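Local atomic coordinates of probable TonB-dependent siderophore receptor PiuA (Acinetobacter baumannii, PDB entry 5FP1), a protein that probably takes part in the first step of iron uptake by binding ferric siderophores at the outer membrane, and may bind ferric enterobactin with micromolar affinity. Residues A[322-326]-A[359-365]; A[411-417]-A[444-450]; A[459-463]-A[508-514]. All blocks are in the same frame, centred on the assembly; numbering follows the deposited sequence.

Interaction 1 (A[322-326]-A[359-365]). With C8E ((hydroxyethyloxy)tri(ethyloxy)octane), chain D; C8E ((hydroxyethyloxy)tri(ethyloxy)octane), chain G.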
# COMPACT_ATOMS: atom_id res chain seq x y z
N SER A 322 -18.98 0.78 8.33
CA SER A 322 -19.30 -0.32 7.45
C SER A 322 -19.23 0.10 5.99
O SER A 322 -19.28 1.30 5.66
CB SER A 322 -20.70 -0.86 7.72
OG SER A 322 -21.70 -0.01 7.19
N ALA A 323 -19.09 -0.91 5.14
CA ALA A 323 -19.28 -0.76 3.69
C ALA A 323 -19.48 -2.14 3.07
O ALA A 323 -19.04 -3.15 3.61
CB ALA A 323 -18.08 -0.08 3.05
N ILE A 324 -20.12 -2.15 1.90
CA ILE A 324 -20.26 -3.33 1.09
C ILE A 324 -19.96 -2.89 -0.33
O ILE A 324 -20.68 -2.06 -0.88
CB ILE A 324 -21.71 -3.88 1.09
CG1 ILE A 324 -22.26 -4.03 2.52
CG2 ILE A 324 -21.76 -5.21 0.33
CD1 ILE A 324 -23.78 -4.19 2.56
N THR A 325 -18.86 -3.38 -0.89
CA THR A 325 -18.48 -2.98 -2.22
C THR A 325 -18.31 -4.18 -3.13
O THR A 325 -17.83 -5.26 -2.69
CB THR A 325 -17.19 -2.13 -2.26
OG1 THR A 325 -16.06 -2.85 -1.71
CG2 THR A 325 -17.40 -0.82 -1.50
N ASP A 326 -18.59 -3.96 -4.40
CA ASP A 326 -18.41 -5.00 -5.42
C ASP A 326 -17.94 -4.31 -6.68
O ASP A 326 -18.66 -3.51 -7.28
CB ASP A 326 -19.72 -5.73 -5.66
CG ASP A 326 -19.57 -6.92 -6.62
OD1 ASP A 326 -18.64 -6.96 -7.42
OD2 ASP A 326 -20.43 -7.81 -6.58
N LYS A 359 -16.24 -0.63 -12.77
CA LYS A 359 -17.59 -0.39 -12.28
C LYS A 359 -17.72 -0.96 -10.88
O LYS A 359 -17.36 -2.11 -10.61
CB LYS A 359 -18.66 -1.02 -13.18
CG LYS A 359 -18.65 -0.48 -14.60
CD LYS A 359 -19.91 -0.84 -15.40
CE LYS A 359 -21.13 -0.00 -14.99
NZ LYS A 359 -21.23 1.34 -15.65
N THR A 360 -18.28 -0.15 -9.99
CA THR A 360 -18.37 -0.47 -8.55
C THR A 360 -19.76 -0.17 -8.06
O THR A 360 -20.30 0.90 -8.34
CB THR A 360 -17.37 0.38 -7.71
OG1 THR A 360 -16.04 0.08 -8.13
CG2 THR A 360 -17.47 0.08 -6.20
N ASP A 361 -20.34 -1.13 -7.33
CA ASP A 361 -21.53 -0.91 -6.52
C ASP A 361 -21.12 -0.74 -5.06
O ASP A 361 -20.28 -1.49 -4.55
CB ASP A 361 -22.47 -2.12 -6.61
CG ASP A 361 -23.18 -2.22 -7.97
OD1 ASP A 361 -23.34 -1.20 -8.64
OD2 ASP A 361 -23.62 -3.33 -8.34
N LYS A 362 -21.71 0.23 -4.37
CA LYS A 362 -21.39 0.45 -2.96
C LYS A 362 -22.63 0.60 -2.12
O LYS A 362 -23.56 1.37 -2.46
CB LYS A 362 -20.50 1.69 -2.78
CG LYS A 362 -19.98 1.91 -1.35
CD LYS A 362 -20.88 2.78 -0.47
CE LYS A 362 -20.33 2.92 0.95
NZ LYS A 362 -21.19 3.70 1.88
N GLY A 363 -22.62 -0.08 -0.97
CA GLY A 363 -23.65 0.08 0.06
C GLY A 363 -23.00 0.06 1.44
O GLY A 363 -21.75 0.08 1.58
N GLY A 364 -23.85 -0.06 2.44
CA GLY A 364 -23.38 -0.17 3.82
C GLY A 364 -24.50 -0.74 4.63
O GLY A 364 -25.53 -1.18 4.07
N TYR A 365 -24.34 -0.72 5.95
CA TYR A 365 -25.33 -1.34 6.84
C TYR A 365 -26.10 -0.33 7.63
O TYR A 365 -25.52 0.66 8.15
CB TYR A 365 -24.69 -2.38 7.77
CG TYR A 365 -24.24 -3.63 7.03
CD1 TYR A 365 -25.14 -4.63 6.69
CD2 TYR A 365 -22.92 -3.78 6.64
CE1 TYR A 365 -24.73 -5.76 6.00
CE2 TYR A 365 -22.50 -4.90 5.96
CZ TYR A 365 -23.41 -5.88 5.63
OH TYR A 365 -22.96 -6.97 4.91
C1 C8E D . -22.40 -4.61 -3.53
C2 C8E D . -23.02 -3.40 -2.87
C3 C8E D . -24.48 -3.71 -2.57
C4 C8E D . -24.86 -3.32 -1.15
C5 C8E D . -26.34 -3.01 -1.01
C6 C8E D . -27.23 -4.16 -1.45
C7 C8E D . -28.68 -3.77 -1.23
C8 C8E D . -29.50 -4.90 -0.62
O9 C8E D . -30.84 -4.42 -0.44
C1 C8E G . -25.61 -0.01 -5.11
C2 C8E G . -26.19 0.36 -6.47
C3 C8E G . -26.78 1.76 -6.45
C4 C8E G . -27.44 2.16 -7.76
C5 C8E G . -27.21 3.63 -8.09
C6 C8E G . -28.36 4.22 -8.92
C7 C8E G . -28.27 3.92 -10.42
C8 C8E G . -29.33 4.72 -11.18
O9 C8E G . -28.75 5.37 -12.31
O HOH W 1 -23.26 2.00 8.50
O HOH W 2 -20.87 3.09 4.52
O HOH W 3 -19.68 -3.79 -10.35

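Interaction 2 (A[411-417]-A[444-450]). With C8E ((hydroxyethyloxy)tri(ethyloxy)octane), chain G.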
# COMPACT_ATOMS: atom_id res chain seq x y z
N ASP A 411 -26.08 2.52 -1.69
CA ASP A 411 -25.79 3.96 -1.62
C ASP A 411 -25.54 4.58 -3.00
O ASP A 411 -26.15 5.61 -3.35
CB ASP A 411 -24.61 4.28 -0.71
CG ASP A 411 -24.89 3.91 0.74
OD1 ASP A 411 -25.96 4.29 1.27
OD2 ASP A 411 -24.03 3.24 1.36
N PHE A 412 -24.66 3.97 -3.78
CA PHE A 412 -24.34 4.51 -5.11
C PHE A 412 -23.63 3.50 -5.97
O PHE A 412 -23.23 2.44 -5.49
CB PHE A 412 -23.46 5.78 -5.03
CG PHE A 412 -22.14 5.59 -4.31
CD1 PHE A 412 -21.06 5.03 -4.94
CD2 PHE A 412 -21.99 6.03 -3.00
CE1 PHE A 412 -19.84 4.86 -4.28
CE2 PHE A 412 -20.78 5.88 -2.33
CZ PHE A 412 -19.70 5.30 -2.97
N ASP A 413 -23.48 3.84 -7.24
CA ASP A 413 -22.54 3.10 -8.09
C ASP A 413 -21.59 4.08 -8.74
O ASP A 413 -21.85 5.27 -8.78
CB ASP A 413 -23.21 2.21 -9.14
CG ASP A 413 -24.01 2.99 -10.20
OD1 ASP A 413 -23.63 4.10 -10.59
OD2 ASP A 413 -25.01 2.44 -10.65
N ALA A 414 -20.49 3.55 -9.27
CA ALA A 414 -19.43 4.40 -9.84
C ALA A 414 -18.77 3.72 -11.01
O ALA A 414 -18.48 2.56 -10.96
CB ALA A 414 -18.37 4.71 -8.79
N THR A 415 -18.48 4.51 -12.04
CA THR A 415 -17.81 4.02 -13.23
C THR A 415 -16.65 4.93 -13.58
O THR A 415 -16.82 6.15 -13.70
CB THR A 415 -18.80 3.97 -14.40
OG1 THR A 415 -19.87 3.10 -14.05
CG2 THR A 415 -18.14 3.45 -15.68
N VAL A 416 -15.47 4.35 -13.71
CA VAL A 416 -14.27 5.11 -14.11
C VAL A 416 -13.75 4.49 -15.39
O VAL A 416 -13.51 3.27 -15.49
CB VAL A 416 -13.18 5.08 -13.02
CG1 VAL A 416 -11.92 5.78 -13.50
CG2 VAL A 416 -13.69 5.75 -11.74
N GLU A 417 -13.57 5.34 -16.38
CA GLU A 417 -13.06 4.92 -17.67
C GLU A 417 -11.85 5.79 -18.00
O GLU A 417 -11.90 7.03 -17.88
CB GLU A 417 -14.15 5.07 -18.72
CG GLU A 417 -13.77 4.46 -20.08
CD GLU A 417 -14.98 4.37 -21.02
OE1 GLU A 417 -15.87 5.22 -20.91
OE2 GLU A 417 -15.03 3.45 -21.85
N PHE A 444 -9.59 10.82 -18.49
CA PHE A 444 -10.17 10.21 -17.30
C PHE A 444 -11.63 10.65 -17.22
O PHE A 444 -11.95 11.84 -17.34
CB PHE A 444 -9.37 10.65 -16.06
CG PHE A 444 -9.96 10.21 -14.74
CD1 PHE A 444 -10.85 11.02 -14.06
CD2 PHE A 444 -9.55 9.03 -14.14
CE1 PHE A 444 -11.38 10.64 -12.82
CE2 PHE A 444 -10.07 8.64 -12.90
CZ PHE A 444 -10.98 9.44 -12.26
N GLU A 445 -12.51 9.70 -16.99
CA GLU A 445 -13.88 10.03 -16.66
C GLU A 445 -14.38 9.22 -15.46
O GLU A 445 -14.24 7.99 -15.42
CB GLU A 445 -14.79 9.76 -17.85
CG GLU A 445 -16.25 10.03 -17.51
CD GLU A 445 -17.18 9.68 -18.65
OE1 GLU A 445 -17.19 10.38 -19.69
OE2 GLU A 445 -17.93 8.72 -18.49
N ALA A 446 -14.96 9.92 -14.48
CA ALA A 446 -15.54 9.26 -13.32
C ALA A 446 -16.98 9.70 -13.21
O ALA A 446 -17.28 10.90 -13.25
CB ALA A 446 -14.79 9.60 -12.05
N GLU A 447 -17.88 8.73 -13.11
CA GLU A 447 -19.30 9.03 -12.95
C GLU A 447 -19.86 8.24 -11.79
O GLU A 447 -19.70 7.03 -11.73
CB GLU A 447 -20.05 8.64 -14.22
CG GLU A 447 -21.55 8.91 -14.13
CD GLU A 447 -22.23 8.77 -15.48
OE1 GLU A 447 -22.15 7.69 -16.08
OE2 GLU A 447 -22.82 9.75 -15.96
N GLN A 448 -20.57 8.92 -10.90
CA GLN A 448 -21.13 8.28 -9.75
C GLN A 448 -22.60 8.63 -9.63
O GLN A 448 -22.94 9.80 -9.61
CB GLN A 448 -20.38 8.69 -8.49
CG GLN A 448 -19.26 7.74 -8.21
CD GLN A 448 -18.52 7.94 -6.91
OE1 GLN A 448 -17.32 7.91 -6.92
NE2 GLN A 448 -19.22 8.08 -5.80
N ASN A 449 -23.44 7.60 -9.56
CA ASN A 449 -24.89 7.76 -9.41
C ASN A 449 -25.32 7.52 -7.95
O ASN A 449 -25.23 6.39 -7.45
CB ASN A 449 -25.60 6.76 -10.33
CG ASN A 449 -25.24 6.98 -11.80
OD1 ASN A 449 -25.44 8.07 -12.33
ND2 ASN A 449 -24.69 5.97 -12.43
N PHE A 450 -25.76 8.58 -7.27
CA PHE A 450 -26.11 8.50 -5.87
C PHE A 450 -27.62 8.32 -5.70
O PHE A 450 -28.40 9.11 -6.26
CB PHE A 450 -25.72 9.77 -5.15
CG PHE A 450 -24.24 10.02 -5.13
CD1 PHE A 450 -23.45 9.46 -4.13
CD2 PHE A 450 -23.64 10.79 -6.10
CE1 PHE A 450 -22.07 9.68 -4.10
CE2 PHE A 450 -22.27 11.02 -6.09
CZ PHE A 450 -21.48 10.47 -5.08
C1 C8E G . -25.61 -0.01 -5.11
C2 C8E G . -26.19 0.36 -6.47
C3 C8E G . -26.78 1.76 -6.45
C4 C8E G . -27.44 2.16 -7.76
C5 C8E G . -27.21 3.63 -8.09
C6 C8E G . -28.36 4.22 -8.92
C7 C8E G . -28.27 3.92 -10.42
C8 C8E G . -29.33 4.72 -11.18
O9 C8E G . -28.75 5.37 -12.31
O HOH W 4 -21.63 4.73 -12.58
O HOH W 5 -17.54 6.73 -16.66

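Interaction 3 (A[459-463]-A[508-514])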
# COMPACT_ATOMS: atom_id res chain seq x y z
N TYR A 459 -28.80 12.01 -7.41
CA TYR A 459 -28.10 12.81 -8.38
C TYR A 459 -26.91 12.05 -8.94
O TYR A 459 -26.52 11.02 -8.39
CB TYR A 459 -27.67 14.14 -7.75
CG TYR A 459 -26.39 14.09 -6.93
CD1 TYR A 459 -26.41 13.61 -5.63
CD2 TYR A 459 -25.20 14.57 -7.44
CE1 TYR A 459 -25.25 13.56 -4.87
CE2 TYR A 459 -24.04 14.54 -6.70
CZ TYR A 459 -24.07 14.04 -5.41
OH TYR A 459 -22.92 14.05 -4.66
N THR A 460 -26.40 12.52 -10.07
CA THR A 460 -25.23 11.96 -10.70
C THR A 460 -24.12 13.01 -10.71
O THR A 460 -24.32 14.16 -11.13
CB THR A 460 -25.55 11.51 -12.14
OG1 THR A 460 -26.48 10.40 -12.11
CG2 THR A 460 -24.29 11.12 -12.90
N ALA A 461 -22.93 12.61 -10.25
CA ALA A 461 -21.74 13.45 -10.35
C ALA A 461 -20.84 12.89 -11.42
O ALA A 461 -20.64 11.67 -11.51
CB ALA A 461 -21.02 13.51 -9.01
N LYS A 462 -20.26 13.76 -12.23
CA LYS A 462 -19.37 13.28 -13.28
C LYS A 462 -18.18 14.22 -13.45
O LYS A 462 -18.34 15.43 -13.52
CB LYS A 462 -20.12 13.14 -14.61
CG LYS A 462 -19.24 12.62 -15.72
CD LYS A 462 -20.05 12.03 -16.86
CE LYS A 462 -20.75 13.10 -17.66
NZ LYS A 462 -21.26 12.53 -18.94
N ASN A 463 -17.00 13.65 -13.53
CA ASN A 463 -15.80 14.43 -13.86
C ASN A 463 -15.22 13.91 -15.15
O ASN A 463 -15.14 12.70 -15.36
CB ASN A 463 -14.77 14.27 -12.77
CG ASN A 463 -13.49 15.04 -13.05
OD1 ASN A 463 -12.54 14.49 -13.60
ND2 ASN A 463 -13.50 16.32 -12.76
N ILE A 508 -15.80 12.08 -5.05
CA ILE A 508 -16.50 13.03 -5.90
C ILE A 508 -17.88 13.33 -5.30
O ILE A 508 -18.53 12.46 -4.66
CB ILE A 508 -16.63 12.48 -7.35
CG1 ILE A 508 -17.13 13.58 -8.31
CG2 ILE A 508 -17.56 11.27 -7.39
CD1 ILE A 508 -17.06 13.22 -9.78
N ASN A 509 -18.31 14.57 -5.49
CA ASN A 509 -19.64 14.98 -5.08
C ASN A 509 -20.15 16.10 -6.00
O ASN A 509 -19.48 16.48 -6.96
CB ASN A 509 -19.68 15.36 -3.60
CG ASN A 509 -18.79 16.55 -3.26
OD1 ASN A 509 -18.77 17.53 -3.96
ND2 ASN A 509 -18.05 16.45 -2.16
N ALA A 510 -21.34 16.59 -5.73
CA ALA A 510 -21.96 17.60 -6.62
C ALA A 510 -21.07 18.81 -6.76
O ALA A 510 -21.05 19.43 -7.80
CB ALA A 510 -23.30 18.03 -6.05
N ASN A 511 -20.37 19.17 -5.68
CA ASN A 511 -19.67 20.44 -5.63
C ASN A 511 -18.21 20.42 -6.11
O ASN A 511 -17.66 21.47 -6.39
CB ASN A 511 -19.76 20.97 -4.21
CG ASN A 511 -21.19 21.02 -3.73
OD1 ASN A 511 -21.54 20.43 -2.71
ND2 ASN A 511 -22.05 21.66 -4.51
N ASN A 512 -17.59 19.24 -6.22
CA ASN A 512 -16.21 19.17 -6.71
C ASN A 512 -16.06 18.51 -8.07
O ASN A 512 -14.95 18.40 -8.63
CB ASN A 512 -15.29 18.50 -5.66
CG ASN A 512 -15.63 17.05 -5.41
OD1 ASN A 512 -16.37 16.41 -6.15
ND2 ASN A 512 -15.09 16.52 -4.32
N GLN A 513 -17.19 18.08 -8.63
CA GLN A 513 -17.17 17.26 -9.84
C GLN A 513 -16.59 17.98 -11.04
O GLN A 513 -16.10 17.34 -11.94
CB GLN A 513 -18.58 16.78 -10.23
CG GLN A 513 -19.54 17.89 -10.70
CD GLN A 513 -20.95 17.34 -10.91
OE1 GLN A 513 -21.17 16.45 -11.72
NE2 GLN A 513 -21.90 17.85 -10.15
N MET A 514 -16.65 19.31 -11.05
CA MET A 514 -16.16 20.08 -12.19
C MET A 514 -14.71 20.55 -11.98
O MET A 514 -14.13 21.17 -12.86
CB MET A 514 -17.08 21.30 -12.46
CG MET A 514 -16.98 22.43 -11.46
SD MET A 514 -17.34 22.04 -9.74
CE MET A 514 -19.12 21.76 -9.78
O HOH W 6 -23.17 14.73 -13.54
O HOH W 7 -20.78 16.84 -14.36

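Interaction 1 (A[322-326]-A[359-365])
I324 and G363 form a hydrogen-bonded antiparallel pair, with I324 N to G363 O and G363 N to I324 O both 2.8 Å, and D326 pairs with D361 in the same way two residues on, the short strand axes running at 155°. The two bonds of the first pair differ in direction: G363 N meets I324 O in the carbonyl plane, whereas I324 N stands 54° out of the plane of the G363 carbonyl. On the face of I324, D326 and D361, the isoleucine reaches Y365. With CG1 beside its backbone N (chi1 -50°), CD1 lies over one face of the tyrosine ring, offset toward the rim and 3.8 Å from the centroid, a CH-pi contact; the two side chains cross at about a right angle. S322 CB sits at the edge of the same ring, and S322 OG accepts from Y365 N at 3.0 Å, a side chain taking a place in the backbone ladder. The strands belong to the hairpin 315-341/346-368 of the TonB-dependent receptor beta-barrel, and a C8E tail lies against part of this face, with C4 3.8 Å from G363 CA, where no side chain intervenes, and C1 3.6 Å from D326 CB. On the other face T325 CG2 packs on K362 CG at 3.8 Å. The lysine chain bends at chi2, and its NZ forms a salt bridge with D411 and shares a water with S322 O. D326 OD1 forms a salt bridge with K294 and Y365 OH a hydrogen bond with D298 OD1, both on the neighbouring strand 284-304.

Interaction 2 (A[411-417]-A[444-450])
One face of the F412 ring carries the amide of Q448, whose NE2 stands 3.6 Å above the plane and toward the rim, with ring and amide planes only 20° apart. The F450 ring lies alongside F412, pointing the same way, but the pair is oblique: the planes meet at 59° and the centroids are 5.4 Å apart. F450 in turn stacks on Y459 of the following strand. These rings belong to the hairpin 405-428/433-450 of the TonB-dependent receptor beta-barrel, whose segments run antiparallel; at the start of 411-417, D411 and F412 both face K362 of the adjoining strand 346-368, a classic beta bulge. Beyond Q448 the same face continues with A414, V416 and A446, and the ring of F444. V416, its CG1 anti to the backbone N, brings that methyl 3.5 Å from F444 CE2 while CG2 meets A446 CB. The opposite face is polar. Hydrogen-bonded pairs D413-N449, T415-E447 and E417-E445 place their side chains there, and each is closed by two backbone bonds. E417 OE2 bonds to the Y355 hydroxyl. Water 4 receives the T415 hydroxyl proton and donates to D413 OD1 and E447 O, so it joins three groups across the strands; T415 OG1 is also hydrogen-bonded to K359 NZ. A C8E tail passes D413 and N449, its C5 3.6 Å from D413 OD2. N449 gives its OD1 to T460, while N449 ND2 binds the syn lone pair of D413 OD1 at 2.8 Å, with the carboxylate and amide planes turned 80° apart.

Interaction 3 (A[459-463]-A[508-514])
Q513 has CG between its backbone N and carbonyl carbon (chi1 68°) and then runs extended through chi2 (-173°), which carries its amide along 459-463 to the backbone of K462. N463, by contrast, has CG anti to its own N (chi1 179°) and holds its amide out toward the Q513 carbonyl. Two hydrogen bonds result. K462 N donates to Q513 OE1 at 2.9 Å, nearly straight but tilted from the plane of the acceptor amide, and N463 ND2 donates to Q513 O, also 2.9 Å; that oxygen lies in the N463 amide plane, whereas the donor stands above the Q513 carbonyl plane. The other end of the glutamine amide is held from within the loop, Q513 NE2 donating to A510 O at 3.0 Å, so both ends have a partner and its rotation is fixed. Two waters near Q513 OE1 also reach T460 O and K462 O. These bonds tie strand 459-476 of the receptor beta-barrel to the loop between strands 482-493 and 518-531. Within the loop N509 OD1 accepts from N511 N two residues on, an Asx turn, and N509 N donates to N512 OD1 at 2.8 Å. Apolar atoms fill in beside these polar links: I508 CG1 lies 4.0 Å from A461 CB, and I508 CD1 approaches N463 CB. At the start of the strand the Y459 ring comes against the turn, with Y459 CE2 3.6 Å from A510 CB and the N509 carbonyl carbon at the ring edge. N463 OD1 bonds to S465, and N509 ND2 to the hydroxyl of Y559 on strand 558-575.

In the fold
Interactions 1 and 2 are successive hairpins of the barrel wall, joined where strands 346-368 and 405-428 pair: T360 O accepts from A414 N at 2.8 Å. One C8E molecule touches both. Interaction 3 follows across the 433-450/459-476 pairing, with A446 O to N463 N at 2.8 Å, and shares no touch with interaction 1, their nearest atoms being about 11 Å apart. All three are partly buried. The two hairpins rest mainly on backbone ladders, whereas 459-463 with 508-514 relies on amide side chains, waters and a loop turn; three of its ten touching residues are exposed, against one of twelve in interaction 1 and none of fourteen in interaction 2.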